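Probable arylamine n-acetyl transferase (Mycobacterium abscessus, PDB 4GUZ) probably transfers an acetyl group from acetyl-coenzyme A to arylamine substrates. Local coordinates at residues 11-16 with 87-92; 41-46 with 137-142; 59-64 with 79-84; 96-101 with 118-123; 132-137 with 187-192. All blocks are in the same frame, centred on the assembly; numbering follows the deposited sequence.

Contact 1: 11-16 with 87-92; sequences DELQLD and GAVLQR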
# COMPACT_ATOMS: atom_id res chain seq x y z
N ASP A 11 1.05 20.43 -5.83
CA ASP A 11 1.70 21.24 -6.86
C ASP A 11 3.05 20.68 -7.32
O ASP A 11 3.45 20.96 -8.44
CB ASP A 11 1.89 22.68 -6.34
CG ASP A 11 0.62 23.52 -6.34
OD1 ASP A 11 -0.37 23.10 -6.99
OD2 ASP A 11 0.63 24.61 -5.73
N GLU A 12 3.74 19.88 -6.48
CA GLU A 12 5.04 19.30 -6.82
C GLU A 12 4.90 18.00 -7.63
O GLU A 12 5.89 17.47 -8.14
CB GLU A 12 5.88 19.04 -5.56
CG GLU A 12 6.39 20.30 -4.90
CD GLU A 12 7.52 20.07 -3.92
OE1 GLU A 12 8.57 20.74 -4.07
OE2 GLU A 12 7.38 19.21 -3.02
N LEU A 13 3.67 17.48 -7.74
CA LEU A 13 3.41 16.26 -8.49
C LEU A 13 3.38 16.54 -9.99
O LEU A 13 2.81 17.55 -10.43
CB LEU A 13 2.07 15.64 -8.04
CG LEU A 13 1.57 14.41 -8.82
CD1 LEU A 13 2.20 13.13 -8.29
CD2 LEU A 13 0.08 14.33 -8.80
N GLN A 14 3.95 15.60 -10.77
CA GLN A 14 3.88 15.62 -12.23
C GLN A 14 2.57 14.89 -12.57
O GLN A 14 2.57 13.68 -12.78
CB GLN A 14 5.13 14.94 -12.85
CG GLN A 14 6.44 15.73 -12.69
CD GLN A 14 6.38 17.12 -13.27
OE1 GLN A 14 6.01 17.33 -14.44
NE2 GLN A 14 6.73 18.11 -12.47
N LEU A 15 1.45 15.63 -12.52
CA LEU A 15 0.08 15.12 -12.68
C LEU A 15 -0.13 14.29 -13.95
O LEU A 15 -0.63 13.17 -13.82
CB LEU A 15 -0.96 16.25 -12.62
CG LEU A 15 -2.45 15.84 -12.67
CD1 LEU A 15 -2.86 15.10 -11.39
CD2 LEU A 15 -3.34 17.05 -12.87
N ASP A 16 0.25 14.80 -15.16
CA ASP A 16 0.04 14.08 -16.43
C ASP A 16 0.86 12.81 -16.49
O ASP A 16 0.39 11.80 -17.00
CB ASP A 16 0.38 14.96 -17.65
CG ASP A 16 -0.52 16.16 -17.86
OD1 ASP A 16 -1.73 16.07 -17.52
OD2 ASP A 16 -0.04 17.18 -18.41
N GLY A 87 -2.12 10.84 -2.13
CA GLY A 87 -2.55 12.04 -1.43
C GLY A 87 -2.31 13.28 -2.27
O GLY A 87 -3.18 14.15 -2.36
N ALA A 88 -1.15 13.32 -2.94
CA ALA A 88 -0.78 14.43 -3.84
C ALA A 88 -1.73 14.49 -5.02
O ALA A 88 -2.13 15.58 -5.40
CB ALA A 88 0.65 14.27 -4.32
N VAL A 89 -2.10 13.32 -5.59
CA VAL A 89 -3.03 13.23 -6.73
C VAL A 89 -4.41 13.72 -6.30
O VAL A 89 -4.99 14.54 -7.00
CB VAL A 89 -3.12 11.83 -7.39
CG1 VAL A 89 -3.99 11.85 -8.64
CG2 VAL A 89 -1.74 11.30 -7.75
N LEU A 90 -4.93 13.21 -5.15
CA LEU A 90 -6.26 13.59 -4.65
C LEU A 90 -6.37 15.11 -4.46
O LEU A 90 -7.39 15.71 -4.83
CB LEU A 90 -6.60 12.85 -3.34
CG LEU A 90 -6.79 11.32 -3.43
CD1 LEU A 90 -7.09 10.72 -2.06
CD2 LEU A 90 -7.86 10.93 -4.46
N GLN A 91 -5.29 15.72 -3.95
CA GLN A 91 -5.17 17.16 -3.72
C GLN A 91 -5.24 17.94 -5.04
O GLN A 91 -5.96 18.94 -5.11
CB GLN A 91 -3.85 17.45 -2.98
CG GLN A 91 -3.56 18.93 -2.69
CD GLN A 91 -4.54 19.56 -1.73
OE1 GLN A 91 -5.28 20.48 -2.10
NE2 GLN A 91 -4.57 19.08 -0.49
N ARG A 92 -4.49 17.50 -6.07
CA ARG A 92 -4.46 18.17 -7.37
C ARG A 92 -5.77 18.10 -8.11
O ARG A 92 -6.10 19.02 -8.85
CB ARG A 92 -3.37 17.58 -8.28
CG ARG A 92 -2.05 18.25 -8.12
CD ARG A 92 -2.00 19.69 -8.65
NE ARG A 92 -1.77 19.75 -10.09
CZ ARG A 92 -0.59 19.51 -10.67
NH1 ARG A 92 0.46 19.18 -9.94
NH2 ARG A 92 -0.47 19.59 -11.99

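Contact 2: 41-46 with 137-142; sequences GHVLNI and SPLAPI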
# COMPACT_ATOMS: atom_id res chain seq x y z
N GLY A 41 -6.03 1.90 -11.17
CA GLY A 41 -4.79 2.13 -11.91
C GLY A 41 -3.57 2.20 -11.01
O GLY A 41 -2.52 1.66 -11.36
N HIS A 42 -3.69 2.87 -9.86
CA HIS A 42 -2.58 3.03 -8.90
C HIS A 42 -2.17 1.66 -8.36
O HIS A 42 -0.98 1.29 -8.44
CB HIS A 42 -2.95 4.01 -7.75
CG HIS A 42 -1.88 4.14 -6.69
ND1 HIS A 42 -1.12 5.28 -6.57
CD2 HIS A 42 -1.46 3.23 -5.78
CE1 HIS A 42 -0.25 5.03 -5.60
NE2 HIS A 42 -0.42 3.81 -5.10
N VAL A 43 -3.15 0.91 -7.84
CA VAL A 43 -2.91 -0.40 -7.22
C VAL A 43 -2.29 -1.37 -8.25
O VAL A 43 -1.31 -2.03 -7.93
CB VAL A 43 -4.20 -0.96 -6.56
CG1 VAL A 43 -3.99 -2.38 -6.06
CG2 VAL A 43 -4.65 -0.06 -5.41
N LEU A 44 -2.78 -1.36 -9.49
CA LEU A 44 -2.27 -2.26 -10.52
C LEU A 44 -0.86 -1.89 -11.06
O LEU A 44 -0.10 -2.80 -11.38
CB LEU A 44 -3.24 -2.32 -11.71
CG LEU A 44 -4.50 -3.16 -11.49
CD1 LEU A 44 -5.47 -3.00 -12.66
CD2 LEU A 44 -4.16 -4.63 -11.23
N ASN A 45 -0.50 -0.60 -11.12
CA ASN A 45 0.76 -0.20 -11.76
C ASN A 45 1.87 0.30 -10.82
O ASN A 45 3.05 0.07 -11.11
CB ASN A 45 0.46 0.88 -12.79
CG ASN A 45 -0.43 0.37 -13.90
OD1 ASN A 45 -0.00 -0.38 -14.78
ND2 ASN A 45 -1.69 0.76 -13.89
N ILE A 46 1.54 0.97 -9.71
CA ILE A 46 2.60 1.43 -8.79
C ILE A 46 3.11 0.21 -8.06
O ILE A 46 2.33 -0.52 -7.46
CB ILE A 46 2.15 2.56 -7.83
CG1 ILE A 46 1.44 3.74 -8.58
CG2 ILE A 46 3.32 3.04 -6.96
CD1 ILE A 46 2.34 4.67 -9.43
N SER A 137 -3.55 -4.76 -1.99
CA SER A 137 -4.54 -3.74 -1.77
C SER A 137 -5.87 -3.98 -2.47
O SER A 137 -5.90 -4.52 -3.58
CB SER A 137 -3.98 -2.40 -2.27
OG SER A 137 -3.41 -1.67 -1.21
N PRO A 138 -6.97 -3.47 -1.88
CA PRO A 138 -8.24 -3.46 -2.60
C PRO A 138 -8.06 -2.68 -3.90
O PRO A 138 -7.29 -1.71 -3.94
CB PRO A 138 -9.17 -2.73 -1.63
CG PRO A 138 -8.59 -2.98 -0.29
CD PRO A 138 -7.13 -2.82 -0.57
N LEU A 139 -8.70 -3.16 -4.98
CA LEU A 139 -8.56 -2.53 -6.29
C LEU A 139 -9.55 -1.40 -6.43
O LEU A 139 -9.51 -0.68 -7.42
CB LEU A 139 -8.74 -3.54 -7.43
CG LEU A 139 -7.72 -4.69 -7.48
CD1 LEU A 139 -8.19 -5.75 -8.43
CD2 LEU A 139 -6.37 -4.22 -7.94
N ALA A 140 -10.45 -1.23 -5.45
CA ALA A 140 -11.45 -0.18 -5.55
C ALA A 140 -11.67 0.50 -4.20
O ALA A 140 -11.49 -0.17 -3.17
CB ALA A 140 -12.77 -0.76 -6.05
N PRO A 141 -12.09 1.79 -4.16
CA PRO A 141 -12.44 2.41 -2.87
C PRO A 141 -13.55 1.61 -2.21
O PRO A 141 -14.35 0.98 -2.91
CB PRO A 141 -12.91 3.82 -3.25
CG PRO A 141 -12.47 4.02 -4.65
CD PRO A 141 -12.40 2.71 -5.30
N ILE A 142 -13.60 1.61 -0.90
CA ILE A 142 -14.60 0.85 -0.16
C ILE A 142 -15.48 1.82 0.60
O ILE A 142 -14.96 2.64 1.37
CB ILE A 142 -13.90 -0.20 0.78
CG1 ILE A 142 -13.19 -1.31 -0.05
CG2 ILE A 142 -14.89 -0.81 1.78
CD1 ILE A 142 -12.28 -2.26 0.78

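Contact 3: 59-64 with 79-84; sequences VALDIP and CYEHVA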
# COMPACT_ATOMS: atom_id res chain seq x y z
N VAL A 59 13.74 5.70 4.07
CA VAL A 59 12.85 5.86 2.92
C VAL A 59 12.47 7.35 2.78
O VAL A 59 11.91 7.91 3.72
CB VAL A 59 11.58 4.95 3.04
CG1 VAL A 59 10.55 5.29 1.97
CG2 VAL A 59 11.93 3.46 3.00
N ALA A 60 12.75 7.96 1.62
CA ALA A 60 12.38 9.36 1.34
C ALA A 60 10.88 9.45 1.05
O ALA A 60 10.38 8.67 0.23
CB ALA A 60 13.17 9.90 0.16
N LEU A 61 10.16 10.35 1.73
CA LEU A 61 8.72 10.46 1.51
C LEU A 61 8.34 11.74 0.77
O LEU A 61 7.17 11.92 0.43
CB LEU A 61 7.93 10.33 2.83
CG LEU A 61 8.07 9.02 3.61
CD1 LEU A 61 7.22 9.06 4.84
CD2 LEU A 61 7.66 7.81 2.76
N ASP A 62 9.32 12.60 0.47
CA ASP A 62 9.02 13.85 -0.25
C ASP A 62 8.60 13.54 -1.69
O ASP A 62 9.17 12.64 -2.32
CB ASP A 62 10.21 14.82 -0.18
CG ASP A 62 11.46 14.31 -0.84
OD1 ASP A 62 12.26 13.63 -0.15
OD2 ASP A 62 11.65 14.57 -2.04
N ILE A 63 7.58 14.27 -2.20
CA ILE A 63 6.95 14.03 -3.50
C ILE A 63 7.99 13.98 -4.64
O ILE A 63 7.91 13.01 -5.41
CB ILE A 63 5.76 15.00 -3.79
CG1 ILE A 63 4.52 14.59 -2.98
CG2 ILE A 63 5.41 15.13 -5.28
CD1 ILE A 63 4.04 13.11 -3.21
N PRO A 64 8.96 14.93 -4.80
CA PRO A 64 9.94 14.80 -5.89
C PRO A 64 10.72 13.48 -5.85
O PRO A 64 10.89 12.86 -6.91
CB PRO A 64 10.87 16.01 -5.69
CG PRO A 64 10.01 17.01 -4.99
CD PRO A 64 9.21 16.17 -4.03
N CYS A 79 3.75 1.49 1.98
CA CYS A 79 2.52 2.25 2.23
C CYS A 79 2.69 3.78 2.21
O CYS A 79 1.93 4.46 1.51
CB CYS A 79 1.79 1.78 3.49
SG CYS A 79 2.56 2.26 5.06
N TYR A 80 3.69 4.31 2.92
CA TYR A 80 3.87 5.74 3.09
C TYR A 80 4.29 6.42 1.78
O TYR A 80 3.88 7.56 1.55
CB TYR A 80 4.82 6.04 4.27
CG TYR A 80 4.18 5.66 5.59
CD1 TYR A 80 2.90 6.09 5.91
CD2 TYR A 80 4.82 4.78 6.47
CE1 TYR A 80 2.26 5.66 7.07
CE2 TYR A 80 4.19 4.36 7.64
CZ TYR A 80 2.92 4.83 7.95
OH TYR A 80 2.29 4.44 9.10
N GLU A 81 4.97 5.71 0.88
CA GLU A 81 5.33 6.27 -0.43
C GLU A 81 4.09 6.33 -1.32
O GLU A 81 3.85 7.33 -1.99
CB GLU A 81 6.41 5.41 -1.08
CG GLU A 81 7.75 5.59 -0.42
CD GLU A 81 8.73 4.52 -0.84
OE1 GLU A 81 8.66 3.41 -0.26
OE2 GLU A 81 9.54 4.77 -1.76
N HIS A 82 3.30 5.23 -1.30
CA HIS A 82 2.03 5.12 -2.02
C HIS A 82 1.04 6.20 -1.55
O HIS A 82 0.41 6.86 -2.38
CB HIS A 82 1.42 3.72 -1.80
CG HIS A 82 2.01 2.65 -2.65
ND1 HIS A 82 1.39 2.24 -3.81
CD2 HIS A 82 3.17 1.97 -2.51
CE1 HIS A 82 2.18 1.30 -4.32
NE2 HIS A 82 3.26 1.11 -3.57
N VAL A 83 0.87 6.37 -0.21
CA VAL A 83 -0.07 7.37 0.34
C VAL A 83 0.42 8.81 -0.00
O VAL A 83 -0.42 9.64 -0.37
CB VAL A 83 -0.35 7.16 1.85
CG1 VAL A 83 -0.95 8.41 2.50
CG2 VAL A 83 -1.28 5.97 2.05
N ALA A 84 1.74 9.08 0.04
CA ALA A 84 2.26 10.41 -0.34
C ALA A 84 1.85 10.73 -1.78
O ALA A 84 1.28 11.79 -2.03
CB ALA A 84 3.78 10.46 -0.19
O HOH W 1 10.87 7.22 -2.03

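Contact 4: 96-101 with 118-123; sequences DFYGIQ and MLVVRL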
# COMPACT_ATOMS: atom_id res chain seq x y z
N ASP A 96 -12.09 16.16 -1.58
CA ASP A 96 -12.15 16.46 -0.14
C ASP A 96 -11.70 15.18 0.57
O ASP A 96 -12.42 14.18 0.54
CB ASP A 96 -13.58 16.89 0.27
CG ASP A 96 -13.81 17.16 1.76
OD1 ASP A 96 -12.81 17.21 2.53
OD2 ASP A 96 -14.98 17.36 2.15
N PHE A 97 -10.49 15.17 1.12
CA PHE A 97 -9.97 13.93 1.71
C PHE A 97 -9.10 14.19 2.94
O PHE A 97 -8.66 15.31 3.20
CB PHE A 97 -9.15 13.15 0.65
CG PHE A 97 -7.77 13.71 0.39
CD1 PHE A 97 -6.65 13.16 1.00
CD2 PHE A 97 -7.60 14.81 -0.45
CE1 PHE A 97 -5.38 13.70 0.79
CE2 PHE A 97 -6.33 15.35 -0.67
CZ PHE A 97 -5.23 14.79 -0.04
N TYR A 98 -8.79 13.09 3.64
CA TYR A 98 -7.93 13.12 4.81
C TYR A 98 -7.19 11.79 4.93
O TYR A 98 -7.59 10.77 4.35
CB TYR A 98 -8.72 13.46 6.09
CG TYR A 98 -9.84 12.52 6.47
CD1 TYR A 98 -9.66 11.55 7.45
CD2 TYR A 98 -11.12 12.67 5.93
CE1 TYR A 98 -10.70 10.72 7.85
CE2 TYR A 98 -12.16 11.82 6.31
CZ TYR A 98 -11.95 10.86 7.28
OH TYR A 98 -12.98 10.02 7.66
N GLY A 99 -6.08 11.85 5.63
CA GLY A 99 -5.25 10.71 5.93
C GLY A 99 -5.63 10.05 7.22
O GLY A 99 -6.14 10.69 8.15
N ILE A 100 -5.40 8.73 7.28
CA ILE A 100 -5.65 7.94 8.48
C ILE A 100 -4.48 6.96 8.66
O ILE A 100 -3.61 6.82 7.77
CB ILE A 100 -7.03 7.21 8.47
CG1 ILE A 100 -7.13 6.21 7.29
CG2 ILE A 100 -8.22 8.19 8.55
CD1 ILE A 100 -8.23 5.18 7.48
N GLN A 101 -4.46 6.29 9.82
CA GLN A 101 -3.50 5.26 10.18
C GLN A 101 -4.22 4.00 10.64
O GLN A 101 -5.18 4.09 11.40
CB GLN A 101 -2.53 5.74 11.28
CG GLN A 101 -1.51 6.73 10.76
CD GLN A 101 -0.22 6.08 10.37
OE1 GLN A 101 -0.17 5.17 9.55
NE2 GLN A 101 0.87 6.59 10.92
N MET A 118 -3.46 5.14 5.17
CA MET A 118 -4.56 5.06 4.20
C MET A 118 -5.18 6.43 4.06
O MET A 118 -4.92 7.31 4.90
CB MET A 118 -5.63 4.05 4.68
CG MET A 118 -5.12 2.62 4.74
SD MET A 118 -6.24 1.47 5.54
CE MET A 118 -6.04 1.92 7.27
N LEU A 119 -6.01 6.60 3.05
CA LEU A 119 -6.71 7.85 2.80
C LEU A 119 -8.21 7.63 2.75
O LEU A 119 -8.67 6.56 2.31
CB LEU A 119 -6.21 8.49 1.50
CG LEU A 119 -4.72 8.84 1.50
CD1 LEU A 119 -4.12 8.75 0.10
CD2 LEU A 119 -4.44 10.20 2.17
N VAL A 120 -8.98 8.62 3.25
CA VAL A 120 -10.45 8.56 3.25
C VAL A 120 -10.94 9.76 2.43
O VAL A 120 -10.49 10.88 2.66
CB VAL A 120 -11.07 8.51 4.68
CG1 VAL A 120 -12.61 8.55 4.63
CG2 VAL A 120 -10.62 7.25 5.42
N VAL A 121 -11.85 9.52 1.47
CA VAL A 121 -12.41 10.52 0.58
C VAL A 121 -13.89 10.77 0.96
O VAL A 121 -14.65 9.82 1.17
CB VAL A 121 -12.25 10.12 -0.91
CG1 VAL A 121 -12.97 11.08 -1.85
CG2 VAL A 121 -10.77 10.03 -1.28
N ARG A 122 -14.28 12.07 1.01
CA ARG A 122 -15.65 12.50 1.30
C ARG A 122 -16.37 12.86 -0.01
O ARG A 122 -15.94 13.78 -0.72
CB ARG A 122 -15.65 13.70 2.26
CG ARG A 122 -15.41 13.31 3.71
CD ARG A 122 -15.60 14.51 4.62
NE ARG A 122 -14.35 15.25 4.78
CZ ARG A 122 -13.60 15.20 5.88
NH1 ARG A 122 -13.99 14.48 6.93
NH2 ARG A 122 -12.47 15.89 5.95
N LEU A 123 -17.45 12.12 -0.36
CA LEU A 123 -18.25 12.34 -1.57
C LEU A 123 -19.72 12.32 -1.21
O LEU A 123 -20.26 11.26 -0.84
CB LEU A 123 -17.95 11.34 -2.71
CG LEU A 123 -16.57 11.37 -3.34
CD1 LEU A 123 -16.28 10.07 -4.06
CD2 LEU A 123 -16.40 12.56 -4.28

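Contact 5: 132-137 with 187-192; sequences VGFGTS and SRHTFV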
# COMPACT_ATOMS: atom_id res chain seq x y z
N VAL A 132 -4.70 2.19 -0.71
CA VAL A 132 -3.95 2.07 -1.97
C VAL A 132 -2.53 1.50 -1.83
O VAL A 132 -1.95 1.11 -2.85
CB VAL A 132 -3.89 3.42 -2.74
CG1 VAL A 132 -5.30 3.95 -3.06
CG2 VAL A 132 -3.06 4.47 -1.99
N GLY A 133 -1.97 1.51 -0.63
CA GLY A 133 -0.59 1.09 -0.42
C GLY A 133 -0.34 -0.10 0.46
O GLY A 133 0.72 -0.17 1.08
N PHE A 134 -1.24 -1.10 0.46
CA PHE A 134 -1.07 -2.29 1.29
C PHE A 134 -0.27 -3.40 0.55
O PHE A 134 0.25 -4.29 1.21
CB PHE A 134 -2.44 -2.80 1.76
CG PHE A 134 -2.41 -3.96 2.74
CD1 PHE A 134 -2.18 -3.75 4.09
CD2 PHE A 134 -2.63 -5.27 2.30
CE1 PHE A 134 -2.15 -4.82 4.99
CE2 PHE A 134 -2.59 -6.35 3.20
CZ PHE A 134 -2.36 -6.11 4.54
N GLY A 135 -0.13 -3.30 -0.76
CA GLY A 135 0.56 -4.33 -1.54
C GLY A 135 -0.52 -5.19 -2.17
O GLY A 135 -0.84 -5.00 -3.34
N THR A 136 -1.21 -6.02 -1.34
CA THR A 136 -2.37 -6.82 -1.81
C THR A 136 -3.60 -5.99 -1.53
O THR A 136 -4.58 -6.44 -0.92
CB THR A 136 -2.40 -8.22 -1.19
OG1 THR A 136 -2.29 -8.10 0.24
CG2 THR A 136 -1.30 -9.13 -1.74
N SER A 137 -3.55 -4.76 -1.99
CA SER A 137 -4.54 -3.74 -1.77
C SER A 137 -5.87 -3.98 -2.47
O SER A 137 -5.90 -4.52 -3.58
CB SER A 137 -3.98 -2.40 -2.27
OG SER A 137 -3.41 -1.67 -1.21
N SER A 187 -8.56 -11.04 9.82
CA SER A 187 -8.38 -9.58 10.00
C SER A 187 -7.09 -9.12 9.34
O SER A 187 -6.05 -9.77 9.50
CB SER A 187 -8.37 -9.18 11.47
OG SER A 187 -7.22 -9.67 12.15
N ARG A 188 -7.15 -8.02 8.56
CA ARG A 188 -5.95 -7.42 7.95
C ARG A 188 -5.46 -6.32 8.86
O ARG A 188 -4.38 -6.41 9.42
CB ARG A 188 -6.24 -6.85 6.55
CG ARG A 188 -5.93 -7.77 5.43
CD ARG A 188 -5.98 -6.99 4.14
NE ARG A 188 -5.79 -7.91 3.03
CZ ARG A 188 -5.76 -7.54 1.76
NH1 ARG A 188 -5.94 -6.27 1.42
NH2 ARG A 188 -5.58 -8.45 0.81
N HIS A 189 -6.26 -5.27 9.00
CA HIS A 189 -5.94 -4.14 9.85
C HIS A 189 -7.19 -3.59 10.53
O HIS A 189 -8.31 -3.90 10.12
CB HIS A 189 -5.24 -3.03 9.03
CG HIS A 189 -5.98 -2.54 7.81
ND1 HIS A 189 -7.14 -1.79 7.92
CD2 HIS A 189 -5.62 -2.60 6.50
CE1 HIS A 189 -7.50 -1.50 6.69
NE2 HIS A 189 -6.59 -1.94 5.80
N THR A 190 -6.98 -2.80 11.57
CA THR A 190 -8.03 -2.03 12.24
C THR A 190 -7.68 -0.57 12.00
O THR A 190 -6.50 -0.25 11.89
CB THR A 190 -8.19 -2.34 13.74
OG1 THR A 190 -7.02 -1.94 14.46
CG2 THR A 190 -8.56 -3.80 14.02
N PHE A 191 -8.66 0.30 11.91
CA PHE A 191 -8.36 1.73 11.74
C PHE A 191 -9.41 2.56 12.45
O PHE A 191 -10.50 2.09 12.72
CB PHE A 191 -8.23 2.15 10.26
CG PHE A 191 -9.45 1.89 9.39
CD1 PHE A 191 -9.61 0.68 8.74
CD2 PHE A 191 -10.41 2.88 9.20
CE1 PHE A 191 -10.75 0.44 7.96
CE2 PHE A 191 -11.54 2.65 8.42
CZ PHE A 191 -11.69 1.43 7.79
N VAL A 192 -9.05 3.81 12.73
CA VAL A 192 -9.91 4.86 13.30
C VAL A 192 -9.82 6.04 12.32
O VAL A 192 -8.82 6.15 11.60
CB VAL A 192 -9.52 5.22 14.75
CG1 VAL A 192 -9.73 4.03 15.69
CG2 VAL A 192 -8.10 5.75 14.83

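Contact 1: 11-16 with 87-92
Arg92 lays its guanidinium group across Leu15, whose CB sits over one face of the plane, toward the rim, 3.4 Å from NH2. The arginine chain is bent twice, at chi2 (-69°) and again at chi3 (-83°), and this fold brings the group back over the incoming N-terminal segment. At the edge of the guanidinium, NH1 donates to Leu13 O at 2.9 Å, a bond with an N-H...O angle of 139° whose donor is tilted from the carbonyl plane. The same NH1 also bonds to Gly10 O, so one nitrogen holds two backbone carbonyls, those of Gly10 and Leu13. The charged atoms of Asp11 do not touch the guanidinium: OD1 is 4.8 Å from Arg92 NE, where attraction is probably modest.

Alongside the arginine the contact is apolar. Leu13 CD2 meets Val89 CG2 at 3.7 Å, and its CB faces Ala88 CB at 4.2 Å; these three residues are buried. Leu15, partly exposed like Arg92, reaches Val89 CG1 with CD1 more distantly, at 4.4 Å, and the same methyl lies 4.0 Å from Arg92 CB. The segment 11-16 enters helix 15-21 here, lying against the C-terminal end of helix 79-92; Gln67 of helix 63-72 bonds to the backbone of Glu12 and Gln14, while Leu38 of helix 32-45 packs on Val89.

Contact 2: 41-46 with 137-142
Val43, in the last turn of helix 32-45, supplies most of the packing of segment 41-46 on segment 137-142, where the helical part of the arylamine N-acetyltransferase fold meets the irregular loop that follows strand 126-130. Pro138 of this loop packs on Asp131, the probable triad aspartate, which places the contact next to the likely active site. Before Val43 in sequence, Gly41 contributes its carbonyl to the closing turn of the helix, and His42 directs its ring to the other side, where NE2 bonds to His82 ND1 and ND1 to Tyr18 OH. Val43 then divides its two methyls between different parts of the loop. CG1, anti to the backbone N (chi1 174°), meets Leu139 CD2 at 3.5 Å and Ser137 CB at 3.8 Å. CG2 lies 3.4 Å from Pro138 O, a carbonyl that also accepts from Gln39 NE2, one turn earlier in the same helix. The loop is therefore held by van der Waals contact at Val43 and by a polar bond at Gln39.

Leu44 follows, bringing its CD2 to 4.0 Å from Leu139 CD2, so that this one methyl of Leu139 touches two consecutive helix residues. Both side chains cross that of Leu139 at about a right angle. Asn45 turns back on its own helix: its ND2 donates at 2.8 Å to Gly41 O, lying in the carbonyl plane on a lone pair, while Asn45 N bonds to the same oxygen.

Contact 3: 59-64 with 79-84
Leu61 rests on the base of Tyr80, its CD2 3.7 Å from Tyr80 CB, where the segment leading into helix 63-72 runs past the first turns of helix 79-92 in the helical part of the arylamine N-acetyltransferase fold. Helix 79-92 starts at Cys79, probably the nucleophile of a Cys-His-Asp triad, as in other members of the family. With CG anti to the carbonyl carbon (chi1 -61°), the leucine carries its branch across to the helix. The tyrosine ring itself leads away, with OH bonded to Gln101 of strand 96-104. The apolar contact continues at Ile63, whose CD1 lies 4.0 Å from Ala84 CB and also touches the backbone of that residue. The alanine methyl is further bordered by Leu61 O, so a small side chain sits where the two segments come close.

The polar part is built round Glu81, a buried carboxylate whose extended chain passes beside Leu61. Val59 CG1 makes van der Waals contact with the carboxylate, 3.4 Å from Glu81 CD, the two side chains crossing at about a right angle. OE2 forms a salt bridge with Lys69 NZ of helix 63-72, and OE1 accepts from Tyr78 N just before the helix. These partners would be expected to stabilise its negative charge. A water joins the two segments, donating to both Ala60 O, at 2.7 Å, and Glu81 OE2, at 2.8 Å.

Contact 4: 96-101 with 118-123
Chi1 of 60° places the Tyr98 ring between its own backbone N and carbonyl carbon, beside Val120, which points the same way from the paired strand. The ring is thereby laid against Val120 CB, which stands over one face, 3.9 Å from the centroid, in a CH-pi contact displaced toward the rim. Val120 CG1, anti to the backbone N (176°), reaches Tyr98 OH at 3.4 Å. Arg122 extends to the same ring after a bend at chi3; its guanidinium plane is only 26° from that of the tyrosine, and NH1 comes within 3.3 Å of Tyr98 CE2. At the guanidinium edge, NE forms a long, weak salt bridge to Asp96, 3.4 Å from OD1, toward the exposed end of the pair. Tyr98 OH finds its polar partner in Gln127 of strand 126-130.

The two segments are the arms of an antiparallel beta hairpin within the larger sheet. Tyr98 with Val120 and Ile100 with Met118 are hydrogen-bonded pairs; Val120 N donates to Tyr98 O at 2.8 Å. They alternate with non-hydrogen-bonded pairs, Phe97 with Val121 and Gly99 with Leu119. On the face bearing Tyr98, Ile100 packs CG1 against Met118 CB and sends CD1 to Val120 CG2, 3.8 Å away. On the other face, toward helix 79-92, Leu119 CD2 meets the edge of the Phe97 ring at CD1, 3.9 Å away, while Val121 CG2 touches Phe97 CB.

Contact 5: 132-137 with 187-192
Beside the probable Cys-His-Asp catalytic triad, Cys79, His116 and Asp131, the loop after strand 126-130 meets strand 185-196 at Arg188 and His189. The long side chain of Arg188, extended from CG to NE, reaches across to the loop and clasps the carbonyl of Thr136. NH1 lies 2.7 Å and NH2 2.8 Å from Thr136 O, forming a forked pair of hydrogen bonds, both weak and bent. Thr136 is the centre of an inverse gamma turn. Its OG1 stands over a face of the guanidinium without bonding to it, and Thr136 O is displaced to that side of the plane too.

Phe134 adds an aromatic cover. Its CG is anti to the backbone N (chi1 -174°), which carries the ring toward the strand, and CE2 lies over the same face of the guanidinium as Thr136 OG1, 3.6 Å from Arg188 NE. The ring and guanidinium planes are 19° apart. NE also forms a salt bridge with Glu175 of strand 170-176, so the arginine ties loop and neighbouring strand together and its charge is probably well balanced.

On the next residue, His189 CD2 approaches Phe134 CD1 at 4.4 Å, with the phenylalanine near the plane of the histidine ring. His189 NE2 bonds to Asp131 OD2, and the Phe134 ring meets that of His116 edge-to-face. Within the loop, Ser137 OG accepts from Phe134 N at 2.8 Å. Arg188 and His189 together face Leu173 in a classic beta bulge, a strand irregularity here bordering the triad geometry characteristic of arylamine N-acetyltransferases.

Overall arrangement
Contacts 2, 4 and 5 are buried, contacts 1 and 3 partly so. Contact 1 is the most peripheral, its centre about 18 Å from that of the chain, whereas the centres of contacts 2 and 5 lie about 9 and 7 Å from it. Depth alone does not set the chemistry: contacts 2 and 5 share Ser137 and hold neighbouring parts of the same loop, one by apolar packing, the other through a charged arginine. Contacts 1 and 3 share helix 79-92 and meet through Ile63 and Ala88. Contact 4 alone relies on a backbone ladder, and it adjoins contact 5 in the same sheet. Contact 3 includes water, while His42 and His82 link it to contact 2 by a probable hydrogen bond.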